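Side-chain contacts in glycosyl hydrolase BlGH5_18 (Bifidobacterium longum subsp. infantis, PDB 7LQX), which probably hydrolyses glycosidic bonds during N-glycan breakdown, as a glycosidase of family GH5, subfamily 18: residues Thr407-Thr410 / Ala411-Gly414; Phe390-Trp393 / Met394-His397; His215-Thr218 / Pro219-Ala223; Glu205-Gly208 / Val209-Asp213. All coordinates share one frame; numbering follows the deposited sequence.

How the interactions relate
Interactions 3 and 4 belong to the GH5 barrel. Interactions 1 and 2 belong to the smaller C-terminal unit built on strands 365-369, 403-407 and 424-426. Interaction 4 follows the C-terminal end of strand 200-202, the side of the barrel where GH5 active sites lie, and it holds a 1,2-ethanediol, probably from crystallisation. Interaction 3 is its neighbour, with centres about 8 Å apart; Pro-219 CD packs on Val-209 O at 3.3 Å. Interaction 2 reaches interaction 4 through Phe-390 CE2 and Tyr-211 OH, 4.0 Å apart. Interaction 1 touches none of the others; its centre is about 19 Å from that of interaction 2.

Interaction 1: Thr407-Thr410 / Ala411-Gly414; sequences TSAT and ARDG
Arg-412 folds back over Ser-408 and Ala-409 in the turn between strand 403-407 and helix 414-420. Three backbone bonds close this turn. Ala-411 N donates to Thr-407 O at 2.9 Å. Arg-412 N donates to Ala-409 O at 3.0 Å, and Asp-413 N to Thr-410 O at 2.9 Å. The side chain of Thr-407 adds a fourth bond. Thr-407 OG1 accepts from Thr-410 N at 3.2 Å, almost straight at 173°, which makes an ST motif.

Ser-408 OG has two partners. Ser-408 OG bonds to Val-371 N and, at 2.6 Å, to a water. The same water accepts from Arg-412 NH1 at 3.1 Å and lies in the guanidinium plane, at the edge. The arginine chain bends at its third torsion (chi3 -64°), which turns the guanidinium back along the turn. One face of the group then lies over Ser-408 O and Ala-409 CA. Arg-412 NH1 is 3.5 Å from Ser-408 O, but the angle is too poor for a hydrogen bond. Arg-412 NH2 lies 3.5 Å from Ala-409 CA. Asp-413 is the N-cap of helix 414-420. Its OD1 accepts from Ala-416 N and, weakly, from Glu-415 N.

The turn is held by its backbone bonds and by Thr-407 OG1. Ser-408 OG ties it to Val-371, and Asp-413 caps the helix that follows. The arginine is tied to Ser-408 through water, and its positive charge probably gains from the carbonyl oxygen beneath its face.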
# COMPACT_ATOMS: atom_id res chain seq x y z
N THR A 407 27.83 30.53 -6.12
CA THR A 407 27.46 30.56 -7.52
C THR A 407 28.27 31.61 -8.27
O THR A 407 28.90 32.51 -7.69
CB THR A 407 25.98 30.89 -7.69
OG1 THR A 407 25.77 32.26 -7.34
CG2 THR A 407 25.11 29.97 -6.85
N SER A 408 28.21 31.50 -9.60
CA SER A 408 28.85 32.50 -10.46
C SER A 408 28.32 33.91 -10.21
O SER A 408 29.07 34.87 -10.35
CB SER A 408 28.68 32.08 -11.93
OG SER A 408 27.36 31.65 -12.20
N ALA A 409 27.05 34.06 -9.85
CA ALA A 409 26.52 35.37 -9.51
C ALA A 409 27.14 35.90 -8.21
O ALA A 409 27.59 37.05 -8.15
CB ALA A 409 25.00 35.31 -9.40
N THR A 410 27.20 35.07 -7.17
CA THR A 410 27.82 35.50 -5.92
C THR A 410 29.28 35.84 -6.13
O THR A 410 29.80 36.79 -5.52
CB THR A 410 27.63 34.40 -4.88
OG1 THR A 410 26.23 34.22 -4.66
CG2 THR A 410 28.31 34.73 -3.58
N ALA A 411 29.96 35.11 -7.02
CA ALA A 411 31.37 35.35 -7.26
C ALA A 411 31.62 36.74 -7.85
O ALA A 411 32.76 37.20 -7.81
CB ALA A 411 31.93 34.29 -8.21
N ARG A 412 30.60 37.38 -8.41
CA ARG A 412 30.70 38.74 -8.91
C ARG A 412 30.25 39.79 -7.90
O ARG A 412 30.24 40.98 -8.23
CB ARG A 412 29.85 38.90 -10.19
CG ARG A 412 30.29 38.04 -11.37
CD ARG A 412 29.47 38.31 -12.65
NE ARG A 412 28.06 37.96 -12.53
CZ ARG A 412 27.51 36.82 -12.95
NH1 ARG A 412 28.25 35.90 -13.55
NH2 ARG A 412 26.21 36.61 -12.79
N ASP A 413 29.89 39.40 -6.68
CA ASP A 413 29.29 40.29 -5.68
C ASP A 413 30.26 40.44 -4.52
O ASP A 413 30.29 39.60 -3.61
CB ASP A 413 27.94 39.71 -5.24
CG ASP A 413 27.17 40.63 -4.31
OD1 ASP A 413 27.77 41.57 -3.74
OD2 ASP A 413 25.97 40.37 -4.12
N GLY A 414 31.05 41.50 -4.54
CA GLY A 414 32.07 41.69 -3.52
C GLY A 414 31.50 41.78 -2.12
O GLY A 414 32.13 41.33 -1.16
O HOH W 1 26.36 33.48 -13.81

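Interaction 2: Phe390-Trp393 / Met394-His397; sequences FERW and MRLH
Phe-390 to His-397 form two turns of regular helix, with four i to i+4 bonds from Met-394 N to Phe-390 O (2.9 Å) through His-397 N to Trp-393 O (2.8 Å). Met-394, a selenomethionine, bends at its second torsion (chi2 -67°), which brings its end between two aromatic rings. Met-394 CE lies over the face of Phe-390, 3.6 Å from Phe-390 CZ, a CH-pi contact. Met-394 SE sits at the edge of the Trp-393 six-membered ring, in its plane, 3.6 Å from Trp-393 CZ3. This edge approach is a Met-aromatic contact; a longer, oblique one runs from Met-394 SE to the Phe-390 ring (5.2 Å to its centroid).

His-397 CB lies over one face of the same six-membered ring, toward its rim, 3.7 Å from Trp-393 CZ3, a CH-pi contact. The imidazole plane is within 8° of the indole, but the rings barely overlap. His-397 NE2 bonds to Lys-299 NZ.

Arg-392 and Arg-395 both form salt bridges with Glu-426, at its two carboxylate oxygens. Arg-392 NH1 and Arg-395 NH1 are 4.7 Å apart; Glu-426, with Asp-428 on Arg-392 and Glu-399 on Arg-395, probably offsets the like charges.

The helix is the crossover of a beta-alpha-beta unit. Leu-396 packs on strands 365-369 and 403-407, while Met-394, Trp-393 and His-397 also touch helix 248-264. Tyr-256 of that helix meets the rings of Phe-390 and Trp-393 edge-to-face.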
# COMPACT_ATOMS: atom_id res chain seq x y z
N PHE A 390 32.98 18.72 -6.63
CA PHE A 390 33.19 17.91 -5.44
C PHE A 390 34.67 17.79 -5.12
O PHE A 390 35.10 18.07 -4.00
CB PHE A 390 32.58 16.53 -5.72
CG PHE A 390 32.49 15.59 -4.54
CD1 PHE A 390 33.59 14.85 -4.14
CD2 PHE A 390 31.29 15.41 -3.87
CE1 PHE A 390 33.50 13.97 -3.07
CE2 PHE A 390 31.20 14.52 -2.81
CZ PHE A 390 32.31 13.81 -2.40
N GLU A 391 35.48 17.42 -6.12
CA GLU A 391 36.90 17.18 -5.86
C GLU A 391 37.68 18.46 -5.60
O GLU A 391 38.59 18.46 -4.77
CB GLU A 391 37.49 16.34 -6.98
CG GLU A 391 36.85 14.95 -6.99
CD GLU A 391 37.54 13.92 -7.86
OE1 GLU A 391 38.35 14.29 -8.74
OE2 GLU A 391 37.26 12.73 -7.64
N ARG A 392 37.34 19.57 -6.27
CA ARG A 392 38.00 20.83 -5.94
C ARG A 392 37.72 21.24 -4.50
O ARG A 392 38.63 21.66 -3.77
CB ARG A 392 37.57 21.92 -6.91
CG ARG A 392 38.10 21.74 -8.31
CD ARG A 392 37.63 22.86 -9.22
NE ARG A 392 38.11 22.72 -10.59
CZ ARG A 392 39.31 23.11 -11.00
NH1 ARG A 392 40.16 23.66 -10.15
NH2 ARG A 392 39.66 22.96 -12.28
N TRP A 393 36.46 21.15 -4.08
CA TRP A 393 36.13 21.46 -2.70
C TRP A 393 36.90 20.55 -1.75
O TRP A 393 37.48 21.01 -0.76
CB TRP A 393 34.62 21.37 -2.46
CG TRP A 393 34.23 21.84 -1.09
CD1 TRP A 393 33.83 23.10 -0.73
CD2 TRP A 393 34.24 21.06 0.12
NE1 TRP A 393 33.58 23.15 0.61
CE2 TRP A 393 33.83 21.92 1.16
CE3 TRP A 393 34.57 19.73 0.42
CZ2 TRP A 393 33.74 21.49 2.48
CZ3 TRP A 393 34.47 19.31 1.72
CH2 TRP A 393 34.05 20.18 2.74
N MSE A 394 36.93 19.25 -2.04
CA MSE A 394 37.62 18.30 -1.18
C MSE A 394 39.11 18.63 -1.05
O MSE A 394 39.69 18.46 0.03
CB MSE A 394 37.43 16.86 -1.69
CG MSE A 394 36.01 16.34 -1.51
SE MSE A 394 35.60 16.15 0.37
CE MSE A 394 33.69 15.94 0.19
N ARG A 395 39.73 19.09 -2.14
CA ARG A 395 41.14 19.43 -2.09
C ARG A 395 41.38 20.64 -1.19
O ARG A 395 42.28 20.63 -0.34
CB ARG A 395 41.66 19.71 -3.50
CG ARG A 395 43.17 19.70 -3.59
CD ARG A 395 43.67 20.43 -4.81
NE ARG A 395 43.62 21.88 -4.60
CZ ARG A 395 42.76 22.71 -5.18
NH1 ARG A 395 41.84 22.26 -6.04
NH2 ARG A 395 42.80 24.00 -4.90
N LEU A 396 40.59 21.70 -1.38
CA LEU A 396 40.69 22.88 -0.53
C LEU A 396 40.41 22.54 0.93
O LEU A 396 41.06 23.08 1.83
CB LEU A 396 39.73 23.95 -1.03
CG LEU A 396 40.19 24.64 -2.32
CD1 LEU A 396 39.02 25.40 -2.94
CD2 LEU A 396 41.37 25.58 -2.06
N HIS A 397 39.44 21.66 1.18
CA HIS A 397 39.17 21.19 2.54
C HIS A 397 40.40 20.52 3.14
O HIS A 397 40.81 20.85 4.26
CB HIS A 397 37.98 20.23 2.49
CG HIS A 397 37.78 19.43 3.74
ND1 HIS A 397 37.33 19.99 4.91
CD2 HIS A 397 37.95 18.11 3.99
CE1 HIS A 397 37.25 19.05 5.84
NE2 HIS A 397 37.62 17.90 5.30

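Interaction 3: His215-Thr218 / Pro219-Ala223; sequences HPFT and PVQAA
Thr-218 and Gln-221 form a capping box at the start of helix 219-224, and the residues before the cap help to hold the glutamine. Pro-216 comes first. Pro-216 O accepts a weak bond from Gln-221 NE2 at 3.5 Å. The same NE2 has a second partner in Asp-184 OD1. Phe-217 follows. Phe-217 CA lies 3.2 Å from Gln-221 OE1, and the phenyl ring stands nearly upright to the amide, with the planes 86° apart. The ring also packs on Ile-183 of helix 180-191. Phe-217 O accepts from Arg-380 NH1.

Thr-218 is the N-cap. Its OG1 is placed between the backbone N and the carbonyl carbon (chi1 67°), where it can face the first turn. Thr-218 OG1 accepts from Gln-221 N at 3.2 Å. In return, Thr-218 N donates to Gln-221 OE1 at 2.9 Å, from well above the amide plane. The two side chains cross at about a right angle. Thr-218 O starts the regular helix bonding by accepting from Ala-222 N at 3.0 Å.

The glutamine amide is buried, and both its ends are used. With an alanine here in place of Gln-221, Thr-218 N would probably lose its acceptor, Asp-184 OD1 and Pro-216 O this donor, and a gap is likely to open beside Phe-217.

A water ties the cap together from another direction. The water donates to Gln-221 OE1 at 2.9 Å and weakly to Thr-218 O, and it lies in the plane of the Phe-217 ring, at its edge.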
# COMPACT_ATOMS: atom_id res chain seq x y z
N HIS A 215 16.64 16.98 -12.70
CA HIS A 215 15.74 16.49 -11.67
C HIS A 215 14.79 17.63 -11.26
O HIS A 215 15.21 18.77 -11.12
CB HIS A 215 16.59 16.05 -10.49
CG HIS A 215 15.84 15.33 -9.41
ND1 HIS A 215 15.19 14.13 -9.63
CD2 HIS A 215 15.69 15.61 -8.10
CE1 HIS A 215 14.66 13.72 -8.49
NE2 HIS A 215 14.94 14.60 -7.55
N PRO A 216 13.49 17.35 -11.12
CA PRO A 216 12.54 18.46 -10.92
C PRO A 216 12.61 19.12 -9.55
O PRO A 216 12.10 20.24 -9.41
CB PRO A 216 11.16 17.82 -11.16
CG PRO A 216 11.37 16.39 -10.91
CD PRO A 216 12.80 16.06 -11.29
N PHE A 217 13.20 18.48 -8.55
CA PHE A 217 13.52 19.13 -7.29
C PHE A 217 14.92 19.70 -7.41
O PHE A 217 15.82 19.01 -7.90
CB PHE A 217 13.43 18.12 -6.15
CG PHE A 217 12.03 17.76 -5.78
CD1 PHE A 217 11.28 16.86 -6.54
CD2 PHE A 217 11.45 18.32 -4.66
CE1 PHE A 217 10.00 16.55 -6.17
CE2 PHE A 217 10.17 18.00 -4.29
CZ PHE A 217 9.44 17.13 -5.05
N THR A 218 15.11 20.95 -7.01
CA THR A 218 16.31 21.70 -7.35
C THR A 218 17.03 22.27 -6.14
O THR A 218 16.42 22.48 -5.08
CB THR A 218 15.94 22.89 -8.25
OG1 THR A 218 15.17 23.80 -7.46
CG2 THR A 218 15.15 22.45 -9.48
N PRO A 219 18.32 22.57 -6.28
CA PRO A 219 19.04 23.26 -5.19
C PRO A 219 18.38 24.55 -4.73
O PRO A 219 18.33 24.82 -3.52
CB PRO A 219 20.42 23.51 -5.81
CG PRO A 219 20.59 22.36 -6.78
CD PRO A 219 19.22 22.17 -7.37
N VAL A 220 17.88 25.37 -5.66
CA VAL A 220 17.25 26.62 -5.27
C VAL A 220 16.03 26.37 -4.38
O VAL A 220 15.83 27.05 -3.37
CB VAL A 220 16.91 27.48 -6.50
CG1 VAL A 220 15.96 28.61 -6.15
CG2 VAL A 220 18.20 28.02 -7.13
N GLN A 221 15.21 25.36 -4.71
CA GLN A 221 14.07 25.05 -3.86
C GLN A 221 14.55 24.59 -2.48
O GLN A 221 14.00 25.00 -1.45
CB GLN A 221 13.23 23.93 -4.47
CG GLN A 221 12.52 24.25 -5.76
CD GLN A 221 12.18 22.99 -6.53
OE1 GLN A 221 12.55 21.90 -6.12
NE2 GLN A 221 11.49 23.15 -7.65
N ALA A 222 15.55 23.71 -2.45
CA ALA A 222 15.99 23.15 -1.18
C ALA A 222 16.53 24.23 -0.26
O ALA A 222 16.35 24.15 0.96
CB ALA A 222 17.06 22.09 -1.41
N ALA A 223 17.18 25.24 -0.83
CA ALA A 223 17.89 26.24 -0.05
C ALA A 223 17.12 27.54 0.10
O ALA A 223 17.66 28.51 0.64
CB ALA A 223 19.27 26.49 -0.67
O HOH W 2 13.90 20.71 -3.84

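Interaction 4: Glu205-Gly208 / Val209-Asp213; sequences ENDG and VWYLD. With EDO (1,2-ethanediol), chain C.
An Asx turn at Asn-206 leads from strand 200-202 of the barrel into the short helix 208-211, and the residues around it pack on that helix. Asn-206 OD1 accepts from Gly-208 N at 2.9 Å. Asn-206 O accepts from Val-209 N at 3.1 Å, a nearly straight bond. The amide is turned by a first torsion of 66°, which brings OD1 back to the helix start. OD1 also accepts from Asn-165 ND2. On the other side of the amide, Asn-206 ND2 donates to O1 of a 1,2-ethanediol at 2.9 Å. A leucine in place of Asn-206 would probably leave Gly-208 N without its cap, Asn-165 ND2 without this acceptor and the diol without its donor.

Glu-205 CB packs on Val-209 CB at 3.7 Å, and Glu-205 OE2 bonds to His-203 ND1. Asp-207 CG lies 3.8 Å from Tyr-211 CD2, with carboxylate and ring 40° apart. Asp-207 OD1 bonds to Tyr-437 OH and OD2 to Asn-237 ND2. Leu-212 CD1 packs against Gly-208 CA at 3.7 Å.

The arrangement is a capped helix start in a beta-alpha loop of a (beta/alpha)8 barrel, the fold of GH5 enzymes.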
# COMPACT_ATOMS: atom_id res chain seq x y z
N GLU A 205 14.51 16.40 0.41
CA GLU A 205 14.90 15.57 -0.71
C GLU A 205 16.11 14.73 -0.35
O GLU A 205 16.90 15.09 0.53
CB GLU A 205 15.24 16.45 -1.91
CG GLU A 205 14.05 17.20 -2.46
CD GLU A 205 13.67 18.45 -1.68
OE1 GLU A 205 14.55 19.27 -1.34
OE2 GLU A 205 12.46 18.62 -1.41
N ASN A 206 16.24 13.59 -1.03
CA ASN A 206 17.51 12.88 -1.02
C ASN A 206 18.52 13.67 -1.84
O ASN A 206 18.21 14.71 -2.43
CB ASN A 206 17.33 11.44 -1.49
CG ASN A 206 16.92 11.32 -2.94
OD1 ASN A 206 17.33 12.12 -3.79
ND2 ASN A 206 16.12 10.30 -3.24
N ASP A 207 19.76 13.17 -1.89
CA ASP A 207 20.85 13.94 -2.48
C ASP A 207 20.74 14.06 -4.00
O ASP A 207 21.55 14.79 -4.59
CB ASP A 207 22.23 13.45 -2.03
CG ASP A 207 22.53 12.02 -2.43
OD1 ASP A 207 21.90 11.50 -3.37
OD2 ASP A 207 23.43 11.41 -1.80
N GLY A 208 19.75 13.42 -4.63
CA GLY A 208 19.47 13.72 -6.01
C GLY A 208 19.21 15.20 -6.26
O GLY A 208 19.49 15.71 -7.35
N VAL A 209 18.68 15.91 -5.27
CA VAL A 209 18.44 17.34 -5.44
C VAL A 209 19.74 18.07 -5.73
O VAL A 209 19.75 19.04 -6.50
CB VAL A 209 17.69 17.92 -4.22
CG1 VAL A 209 18.56 17.94 -2.97
CG2 VAL A 209 17.16 19.31 -4.53
N TRP A 210 20.85 17.62 -5.14
CA TRP A 210 22.14 18.28 -5.31
C TRP A 210 22.93 17.74 -6.49
O TRP A 210 23.75 18.45 -7.07
CB TRP A 210 23.01 18.14 -4.04
CG TRP A 210 22.29 18.62 -2.83
CD1 TRP A 210 21.81 17.85 -1.82
CD2 TRP A 210 21.88 19.96 -2.54
NE1 TRP A 210 21.14 18.63 -0.91
CE2 TRP A 210 21.17 19.93 -1.34
CE3 TRP A 210 22.06 21.19 -3.18
CZ2 TRP A 210 20.63 21.07 -0.76
CZ3 TRP A 210 21.52 22.32 -2.60
CH2 TRP A 210 20.82 22.25 -1.40
N TYR A 211 22.70 16.49 -6.85
CA TYR A 211 23.63 15.76 -7.68
C TYR A 211 23.09 15.33 -9.03
O TYR A 211 23.87 14.88 -9.87
CB TYR A 211 24.10 14.51 -6.91
CG TYR A 211 24.91 14.75 -5.65
CD1 TYR A 211 25.55 15.95 -5.39
CD2 TYR A 211 25.07 13.72 -4.73
CE1 TYR A 211 26.32 16.11 -4.25
CE2 TYR A 211 25.84 13.87 -3.60
CZ TYR A 211 26.47 15.07 -3.37
OH TYR A 211 27.26 15.24 -2.25
N LEU A 212 21.79 15.44 -9.28
CA LEU A 212 21.20 14.93 -10.51
C LEU A 212 20.73 16.06 -11.42
O LEU A 212 19.84 16.82 -11.06
CB LEU A 212 19.99 14.06 -10.19
CG LEU A 212 20.27 12.71 -9.55
CD1 LEU A 212 18.95 12.04 -9.21
CD2 LEU A 212 21.10 11.84 -10.47
N ASP A 213 21.29 16.12 -12.62
CA ASP A 213 20.82 17.11 -13.58
C ASP A 213 19.43 16.76 -14.08
O ASP A 213 19.05 15.59 -14.14
CB ASP A 213 21.80 17.22 -14.75
CG ASP A 213 23.02 17.99 -14.38
OD1 ASP A 213 22.88 19.20 -14.06
OD2 ASP A 213 24.11 17.38 -14.33
C1 EDO C . 16.13 10.83 -6.83
O1 EDO C . 15.68 9.71 -6.06
C2 EDO C . 16.19 10.45 -8.30
O2 EDO C . 14.93 9.90 -8.71